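Local atomic coordinates of flavoredoxin (PDB entry 3BNK), a protein that binds flavin mononucleotide as its cofactor and probably works in electron transport. Residues B[18-23]-B[78-83]; B[29-34]-B[108-113]; B[47-52]-B[65-70]. One frame throughout, in Å; residues are numbered along the deposited sequence.

Interaction 1: B[18-23]-B[78-83]; sequences VTLLGA and KKTDYC. With FMN (flavin mononucleotide), chain D.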
# COMPACT_ATOMS: atom_id res chain seq x y z
N VAL B 18 7.21 3.08 -3.35
CA VAL B 18 8.64 2.81 -3.22
C VAL B 18 9.19 3.62 -2.07
O VAL B 18 9.20 4.87 -2.10
CB VAL B 18 9.44 3.09 -4.53
CG1 VAL B 18 10.93 2.94 -4.30
CG2 VAL B 18 8.98 2.17 -5.63
N THR B 19 9.63 2.90 -1.05
CA THR B 19 10.07 3.52 0.17
C THR B 19 11.40 2.92 0.60
O THR B 19 11.78 1.84 0.16
CB THR B 19 8.98 3.44 1.30
OG1 THR B 19 9.27 4.40 2.29
CG2 THR B 19 8.99 2.14 2.00
N LEU B 20 12.10 3.64 1.47
CA LEU B 20 13.27 3.10 2.11
C LEU B 20 12.96 2.92 3.60
O LEU B 20 12.52 3.84 4.29
CB LEU B 20 14.47 4.03 1.87
CG LEU B 20 15.55 3.70 0.82
CD1 LEU B 20 15.35 2.40 0.05
CD2 LEU B 20 15.84 4.91 -0.11
N LEU B 21 13.15 1.69 4.07
CA LEU B 21 12.87 1.37 5.45
C LEU B 21 14.17 1.45 6.25
O LEU B 21 15.13 0.73 5.95
CB LEU B 21 12.24 -0.03 5.55
CG LEU B 21 11.83 -0.60 6.92
CD1 LEU B 21 12.99 -0.74 7.85
CD2 LEU B 21 10.75 0.24 7.60
N GLY B 22 14.18 2.31 7.26
CA GLY B 22 15.37 2.52 8.09
C GLY B 22 15.24 1.88 9.47
O GLY B 22 14.20 1.96 10.11
N ALA B 23 16.31 1.21 9.89
CA ALA B 23 16.40 0.69 11.24
C ALA B 23 17.84 0.64 11.72
O ALA B 23 18.78 0.45 10.92
CB ALA B 23 15.74 -0.69 11.33
N LYS B 78 18.54 4.57 -8.45
CA LYS B 78 19.68 3.64 -8.32
C LYS B 78 20.08 3.31 -6.88
O LYS B 78 20.17 2.14 -6.53
CB LYS B 78 20.90 4.13 -9.11
CG LYS B 78 20.73 4.02 -10.61
CD LYS B 78 21.96 4.50 -11.36
CE LYS B 78 21.66 4.69 -12.84
NZ LYS B 78 22.37 5.93 -13.34
N LYS B 79 20.33 4.34 -6.06
CA LYS B 79 20.62 4.14 -4.63
C LYS B 79 19.50 3.35 -3.95
O LYS B 79 19.78 2.44 -3.15
CB LYS B 79 20.80 5.48 -3.91
CG LYS B 79 22.19 6.09 -3.99
CD LYS B 79 22.33 7.27 -3.04
CE LYS B 79 23.74 7.88 -3.09
NZ LYS B 79 23.85 9.12 -2.26
N THR B 80 18.26 3.70 -4.29
CA THR B 80 17.07 3.01 -3.78
C THR B 80 17.11 1.52 -4.13
O THR B 80 17.02 0.66 -3.24
CB THR B 80 15.75 3.65 -4.30
OG1 THR B 80 15.70 5.03 -3.92
CG2 THR B 80 14.53 2.93 -3.73
N ASP B 81 17.25 1.22 -5.42
CA ASP B 81 17.28 -0.16 -5.91
C ASP B 81 18.43 -0.96 -5.28
O ASP B 81 18.26 -2.13 -4.90
CB ASP B 81 17.38 -0.17 -7.42
CG ASP B 81 16.92 -1.47 -8.03
OD1 ASP B 81 15.80 -1.92 -7.71
OD2 ASP B 81 17.70 -2.04 -8.81
N TYR B 82 19.59 -0.31 -5.16
CA TYR B 82 20.77 -0.85 -4.51
C TYR B 82 20.49 -1.31 -3.08
O TYR B 82 21.01 -2.34 -2.64
CB TYR B 82 21.91 0.18 -4.52
CG TYR B 82 23.16 -0.28 -3.80
CD1 TYR B 82 23.93 -1.34 -4.30
CD2 TYR B 82 23.59 0.35 -2.61
CE1 TYR B 82 25.08 -1.77 -3.65
CE2 TYR B 82 24.75 -0.08 -1.95
CZ TYR B 82 25.48 -1.15 -2.48
OH TYR B 82 26.63 -1.59 -1.87
N CYS B 83 19.68 -0.54 -2.37
CA CYS B 83 19.24 -0.88 -1.02
C CYS B 83 18.30 -2.08 -0.99
O CYS B 83 18.13 -2.69 0.05
CB CYS B 83 18.56 0.34 -0.38
SG CYS B 83 19.76 1.52 0.21
N1 FMN D . 11.66 -6.98 0.91
C2 FMN D . 10.68 -7.13 1.87
O2 FMN D . 10.84 -7.97 2.76
N3 FMN D . 9.54 -6.34 1.85
C4 FMN D . 9.40 -5.40 0.84
O4 FMN D . 8.38 -4.72 0.82
C4A FMN D . 10.39 -5.25 -0.14
N5 FMN D . 10.24 -4.32 -1.15
C5A FMN D . 11.23 -4.16 -2.11
C6 FMN D . 11.06 -3.18 -3.10
C7 FMN D . 12.04 -3.01 -4.09
C7M FMN D . 11.88 -1.89 -5.07
C8 FMN D . 13.20 -3.81 -4.07
C8M FMN D . 14.38 -3.48 -4.95
C9 FMN D . 13.37 -4.76 -3.06
C9A FMN D . 12.39 -4.94 -2.07
N10 FMN D . 12.55 -5.89 -1.05
C10 FMN D . 11.54 -6.05 -0.10
C1' FMN D . 13.83 -6.68 -0.92
C2' FMN D . 14.75 -6.14 0.17
O2' FMN D . 14.79 -4.73 0.13
C3' FMN D . 16.17 -6.65 -0.02
O3' FMN D . 16.27 -8.06 0.06
C4' FMN D . 17.15 -5.97 0.94
O4' FMN D . 18.46 -6.26 0.53
C5' FMN D . 16.98 -6.35 2.40
O5' FMN D . 17.94 -5.56 3.08
P FMN D . 18.55 -5.96 4.52
O1P FMN D . 19.00 -7.39 4.48
O2P FMN D . 17.44 -5.84 5.53
O3P FMN D . 19.67 -5.05 4.93

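Interaction 2: B[29-34]-B[108-113]; sequences ANLMAL and PMIKEC. With FMN (flavin mononucleotide), chain D.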
# COMPACT_ATOMS: atom_id res chain seq x y z
N ALA B 29 23.01 2.20 11.35
CA ALA B 29 21.86 2.45 10.48
C ALA B 29 21.83 1.47 9.31
O ALA B 29 22.86 1.20 8.65
CB ALA B 29 21.86 3.88 10.00
N ASN B 30 20.64 0.93 9.07
CA ASN B 30 20.39 0.09 7.93
C ASN B 30 19.23 0.65 7.14
O ASN B 30 18.36 1.31 7.70
CB ASN B 30 20.10 -1.35 8.36
CG ASN B 30 20.24 -2.33 7.23
OD1 ASN B 30 21.21 -2.29 6.47
ND2 ASN B 30 19.27 -3.21 7.10
N LEU B 31 19.27 0.42 5.83
CA LEU B 31 18.17 0.75 4.93
C LEU B 31 17.90 -0.41 3.98
O LEU B 31 18.82 -1.01 3.46
CB LEU B 31 18.50 2.02 4.13
CG LEU B 31 18.81 3.14 5.13
CD1 LEU B 31 20.05 3.91 4.78
CD2 LEU B 31 17.61 4.03 5.42
N MET B 32 16.62 -0.72 3.79
CA MET B 32 16.21 -1.65 2.75
C MET B 32 15.06 -1.05 1.94
O MET B 32 14.26 -0.29 2.47
CB MET B 32 15.80 -3.01 3.34
CG MET B 32 14.64 -2.95 4.32
SD MET B 32 13.89 -4.56 4.61
CE MET B 32 12.60 -4.61 3.38
N ALA B 33 14.99 -1.41 0.65
CA ALA B 33 13.88 -1.00 -0.21
C ALA B 33 12.59 -1.72 0.20
O ALA B 33 12.62 -2.93 0.50
CB ALA B 33 14.22 -1.23 -1.68
N LEU B 34 11.49 -0.97 0.28
CA LEU B 34 10.23 -1.49 0.82
C LEU B 34 9.01 -1.01 0.03
O LEU B 34 8.79 0.17 -0.13
CB LEU B 34 10.06 -1.11 2.32
CG LEU B 34 8.70 -1.40 2.98
CD1 LEU B 34 8.65 -2.81 3.50
CD2 LEU B 34 8.40 -0.41 4.13
N PRO B 108 16.76 5.47 12.05
CA PRO B 108 17.55 6.31 11.16
C PRO B 108 16.73 6.76 9.95
O PRO B 108 16.06 5.95 9.31
CB PRO B 108 18.72 5.39 10.77
CG PRO B 108 18.17 4.01 10.86
CD PRO B 108 17.12 4.04 11.96
N MET B 109 16.78 8.06 9.67
CA MET B 109 16.04 8.65 8.55
C MET B 109 16.98 9.26 7.52
O MET B 109 18.12 9.59 7.84
CB MET B 109 15.03 9.68 9.05
CG MET B 109 13.86 9.06 9.78
SD MET B 109 12.81 10.27 10.62
CE MET B 109 13.87 10.75 11.99
N ILE B 110 16.50 9.38 6.29
CA ILE B 110 17.34 9.79 5.16
C ILE B 110 17.09 11.25 4.78
O ILE B 110 15.99 11.62 4.37
CB ILE B 110 17.11 8.90 3.91
CG1 ILE B 110 17.43 7.43 4.22
CG2 ILE B 110 17.97 9.40 2.72
CD1 ILE B 110 16.94 6.46 3.17
N LYS B 111 18.13 12.06 4.89
CA LYS B 111 18.00 13.51 4.67
C LYS B 111 17.50 13.85 3.27
O LYS B 111 16.70 14.77 3.09
CB LYS B 111 19.33 14.22 4.95
CG LYS B 111 19.62 14.40 6.41
CD LYS B 111 21.04 14.86 6.68
CE LYS B 111 21.28 15.09 8.16
NZ LYS B 111 22.66 15.61 8.41
N GLU B 112 17.96 13.08 2.28
CA GLU B 112 17.68 13.36 0.88
C GLU B 112 16.24 12.99 0.46
O GLU B 112 15.70 13.56 -0.49
CB GLU B 112 18.74 12.69 0.00
CG GLU B 112 20.21 13.11 0.36
CD GLU B 112 21.01 12.09 1.23
OE1 GLU B 112 20.54 11.65 2.28
OE2 GLU B 112 22.16 11.77 0.87
N CYS B 113 15.62 12.07 1.20
CA CYS B 113 14.23 11.67 0.95
C CYS B 113 13.24 12.82 1.19
O CYS B 113 13.45 13.68 2.06
CB CYS B 113 13.85 10.41 1.75
SG CYS B 113 14.55 8.88 1.03
N1 FMN D . 11.66 -6.98 0.91
C2 FMN D . 10.68 -7.13 1.87
O2 FMN D . 10.84 -7.97 2.76
N3 FMN D . 9.54 -6.34 1.85
C4 FMN D . 9.40 -5.40 0.84
O4 FMN D . 8.38 -4.72 0.82
C4A FMN D . 10.39 -5.25 -0.14
N5 FMN D . 10.24 -4.32 -1.15
C5A FMN D . 11.23 -4.16 -2.11
C6 FMN D . 11.06 -3.18 -3.10
C7 FMN D . 12.04 -3.01 -4.09
C7M FMN D . 11.88 -1.89 -5.07
C8 FMN D . 13.20 -3.81 -4.07
C8M FMN D . 14.38 -3.48 -4.95
C9 FMN D . 13.37 -4.76 -3.06
C9A FMN D . 12.39 -4.94 -2.07
N10 FMN D . 12.55 -5.89 -1.05
C10 FMN D . 11.54 -6.05 -0.10
C1' FMN D . 13.83 -6.68 -0.92
C2' FMN D . 14.75 -6.14 0.17
O2' FMN D . 14.79 -4.73 0.13
C3' FMN D . 16.17 -6.65 -0.02
O3' FMN D . 16.27 -8.06 0.06
C4' FMN D . 17.15 -5.97 0.94
O4' FMN D . 18.46 -6.26 0.53
C5' FMN D . 16.98 -6.35 2.40
O5' FMN D . 17.94 -5.56 3.08
P FMN D . 18.55 -5.96 4.52
O1P FMN D . 19.00 -7.39 4.48
O2P FMN D . 17.44 -5.84 5.53
O3P FMN D . 19.67 -5.05 4.93

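Interaction 3: B[47-52]-B[65-70]; sequences LGVGVN and GSFSVN. With FMN (flavin mononucleotide), chain D.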
# COMPACT_ATOMS: atom_id res chain seq x y z
N LEU B 47 0.92 2.80 10.62
CA LEU B 47 1.21 2.13 9.35
C LEU B 47 1.69 0.72 9.65
O LEU B 47 1.92 0.36 10.81
CB LEU B 47 2.34 2.83 8.59
CG LEU B 47 2.60 4.30 8.27
CD1 LEU B 47 4.07 4.54 8.05
CD2 LEU B 47 1.83 4.75 7.01
N GLY B 48 1.87 -0.08 8.61
CA GLY B 48 2.45 -1.40 8.74
C GLY B 48 3.47 -1.62 7.65
O GLY B 48 3.36 -1.07 6.55
N VAL B 49 4.45 -2.46 7.95
CA VAL B 49 5.57 -2.70 7.04
C VAL B 49 5.85 -4.21 6.96
O VAL B 49 6.03 -4.86 8.00
CB VAL B 49 6.79 -1.87 7.51
CG1 VAL B 49 8.08 -2.46 7.02
CG2 VAL B 49 6.66 -0.40 7.04
N GLY B 50 5.84 -4.74 5.73
CA GLY B 50 6.05 -6.15 5.45
C GLY B 50 7.49 -6.50 5.10
O GLY B 50 8.06 -5.99 4.12
N VAL B 51 8.08 -7.38 5.91
CA VAL B 51 9.52 -7.62 5.85
C VAL B 51 9.82 -9.11 5.94
O VAL B 51 9.53 -9.76 6.93
CB VAL B 51 10.31 -6.84 6.95
CG1 VAL B 51 11.81 -6.98 6.71
CG2 VAL B 51 9.94 -5.34 6.99
N ASN B 52 10.44 -9.64 4.88
CA ASN B 52 10.83 -11.04 4.85
C ASN B 52 11.72 -11.43 6.02
O ASN B 52 12.64 -10.71 6.39
CB ASN B 52 11.47 -11.42 3.51
CG ASN B 52 11.39 -12.91 3.23
OD1 ASN B 52 12.16 -13.69 3.77
ND2 ASN B 52 10.43 -13.31 2.41
N GLY B 65 12.47 -1.47 18.53
CA GLY B 65 11.05 -1.18 18.57
C GLY B 65 10.75 0.12 17.85
O GLY B 65 9.87 0.87 18.27
N SER B 66 11.48 0.37 16.76
CA SER B 66 11.32 1.58 15.98
C SER B 66 11.82 1.39 14.56
O SER B 66 12.66 0.53 14.30
CB SER B 66 12.02 2.77 16.64
OG SER B 66 13.42 2.73 16.42
N PHE B 67 11.31 2.23 13.64
CA PHE B 67 11.74 2.23 12.26
C PHE B 67 11.27 3.52 11.57
O PHE B 67 10.45 4.27 12.10
CB PHE B 67 11.24 0.98 11.52
CG PHE B 67 9.73 0.89 11.39
CD1 PHE B 67 9.08 1.43 10.28
CD2 PHE B 67 8.97 0.24 12.37
CE1 PHE B 67 7.69 1.33 10.14
CE2 PHE B 67 7.57 0.14 12.25
CZ PHE B 67 6.93 0.68 11.14
N SER B 68 11.83 3.77 10.39
CA SER B 68 11.38 4.88 9.57
C SER B 68 10.94 4.41 8.19
O SER B 68 11.40 3.39 7.69
CB SER B 68 12.46 5.96 9.45
OG SER B 68 13.62 5.44 8.83
N VAL B 69 10.05 5.19 7.60
CA VAL B 69 9.59 5.00 6.24
C VAL B 69 9.96 6.28 5.50
O VAL B 69 9.50 7.36 5.88
CB VAL B 69 8.07 4.73 6.19
CG1 VAL B 69 7.62 4.47 4.77
CG2 VAL B 69 7.70 3.54 7.07
N ASN B 70 10.78 6.13 4.46
CA ASN B 70 11.46 7.24 3.78
C ASN B 70 11.10 7.23 2.30
O ASN B 70 11.16 6.18 1.65
CB ASN B 70 12.99 7.12 3.93
CG ASN B 70 13.47 7.21 5.37
OD1 ASN B 70 13.57 8.29 5.95
ND2 ASN B 70 13.78 6.05 5.95
N1 FMN D . 11.66 -6.98 0.91
C2 FMN D . 10.68 -7.13 1.87
O2 FMN D . 10.84 -7.97 2.76
N3 FMN D . 9.54 -6.34 1.85
C4 FMN D . 9.40 -5.40 0.84
O4 FMN D . 8.38 -4.72 0.82
C4A FMN D . 10.39 -5.25 -0.14
N5 FMN D . 10.24 -4.32 -1.15
C5A FMN D . 11.23 -4.16 -2.11
C6 FMN D . 11.06 -3.18 -3.10
C7 FMN D . 12.04 -3.01 -4.09
C7M FMN D . 11.88 -1.89 -5.07
C8 FMN D . 13.20 -3.81 -4.07
C8M FMN D . 14.38 -3.48 -4.95
C9 FMN D . 13.37 -4.76 -3.06
C9A FMN D . 12.39 -4.94 -2.07
N10 FMN D . 12.55 -5.89 -1.05
C10 FMN D . 11.54 -6.05 -0.10
C1' FMN D . 13.83 -6.68 -0.92
C2' FMN D . 14.75 -6.14 0.17
O2' FMN D . 14.79 -4.73 0.13
C3' FMN D . 16.17 -6.65 -0.02
O3' FMN D . 16.27 -8.06 0.06
C4' FMN D . 17.15 -5.97 0.94
O4' FMN D . 18.46 -6.26 0.53
C5' FMN D . 16.98 -6.35 2.40
O5' FMN D . 17.94 -5.56 3.08
P FMN D . 18.55 -5.96 4.52
O1P FMN D . 19.00 -7.39 4.48
O2P FMN D . 17.44 -5.84 5.53
O3P FMN D . 19.67 -5.05 4.93

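Interaction 1: B[18-23]-B[78-83]
Thr80 of helix 77-83 rests on Val18 and Leu20 of strand 16-25, joining the helix to one strand of the antiparallel barrel that characterises the FMN-binding, flavin reductase-like family. Threonine suits this place because its two branches divide the work. OG1 turns back along the helix, where it hydrogen-bonds the backbone oxygen of Met76, as threonines in helices often do; it still lies 3.8 Å from Leu20 CD2. The methyl CG2, set anti to the backbone N (chi1 -58°, measured to OG1), is carried to the strand and meets Val18 CG1 at 3.6 Å. Leu20 reaches across with both methyls, CD1 approaching the same threonine methyl CG2 at 3.9 Å. Asp81 follows on the side of the helix turned from the strand, with OD1 3.5 Å from the FMN methyl C8M. Its carboxylate is thoroughly engaged: OD1 is hydrogen-bonded to Tyr169 and to the backbone N of Leu180 of the second subunit, while OD2 takes the backbone N of Lys181 and of Gly183 of that subunit. One turn on from Lys79, Cys83 comes round to the strand again, its backbone N bonded to Lys79 O at 3.1 Å. Cysteine is small enough to fit between the strand and the cofactor: Cys83 O lies 3.5 Å from the ribityl carbon C4' of FMN, and Cys83 CB packs against Leu20 CD1 at 3.8 Å.

Interaction 2: B[29-34]-B[108-113]
In both Leu31 and Ile110 the first torsion sets the gamma carbon that leads to the contact (CG and CG1) anti to the carbonyl carbon, chi1 -56° in the leucine, and the two branched chains cross at a slant. Leu31 CD2 presses on Ile110 CD1 at 3.4 Å, tighter than usual for two methyls, and on CG1 just behind. The branched side chains bridge two backbones that share no hydrogen bond here. Ala29 and Pro108 make a closer-set pair: the methyl CB of Ala29 lies 3.6 Å from Pro108 CB and 3.8 Å from CG, so a compact residue meets the rigid pyrrolidine ring. Asn30 points the other way, to the cofactor. Its CG is anti to the backbone N (chi1 -163°), which sends ND2 to the phosphate, where it donates a nearly straight bond to FMN O3P (2.9 Å, 170°). With an alanine here, O3P would probably lose this donor and the phosphate be held less firmly. Further along, Ala33 O accepts the ribityl hydroxyl O2' at 2.8 Å, and the bent chain of Met32 lays its CE 3.5 Å from FMN C2. Asn30 and Ala33 O thus hold the phosphate and ribityl chain, while Met32, the Ala33 methyl and Leu34 lie against the ring system, and the strand forms part of the FMN site of a flavin reductase-like barrel.

Interaction 3: B[47-52]-B[65-70]
Val49 lays its CG2 methyl against the Phe67 ring, meeting CE1 at 3.7 Å in an oblique approach. The phenylalanine can offer its ring because CG sits between the backbone N and the carbonyl carbon (chi1 65°), with Val69 CG2 from its own strand lying in the ring plane at the edge. That valine methyl also faces the other strand: it meets Val49 CG2 tip to tip at 4.1 Å, and Leu47 CD1 in the same manner at 3.9 Å. Branched aliphatic residues suit these positions, since each supplies a methyl to a cluster without any polar group to satisfy, and Leu21 of strand 16-25 packs on both Val49 and Phe67. The strand segments run almost perpendicular, at 92°, with axes 9.5 Å apart at closest approach, so they join through side chains alone. Ser68, between the two inward residues, points away, and its OG accepts Asn70 ND2 at 2.9 Å while bonding Pro108 O as well. Beyond the cluster, strand 46-52 turns its backbone to the flavin: Gly50 O accepts FMN N3 at 2.7 Å, and Asn52 N donates to FMN O2 in a nearly straight bond (175°). Main-chain groups thereby read the pyrimidine end of the isoalloxazine. Orthogonally packed strands closing over an apolar interior, with the flavin held at a strand's end, fit the split-barrel fold of FMN-binding flavin reductase-like proteins.

In the fold
All three contacts are buried, and none has a hydrogen bond between its own segments; the bonds run between contacts instead. Strands 16-25 and 28-41 are neighbours in the sheet, so interactions 1 and 2 share a wall, and Leu20 of the first packs on Ile110 of the second. Interaction 3 lies inside the barrel, with hydrocarbon groups carrying the touch, whereas interaction 1 mixes a threonine and a cysteine into a helix-on-strand seam whose helix also meets the second subunit through other residues, among them Asp81. Asn70 of interaction 3 ties both others, through Thr19 and Ile110. Segment 29-34 runs along the whole cofactor, 47-52 bonds its pyrimidine through the backbone, and 78-83 touches C8M and the ribityl chain.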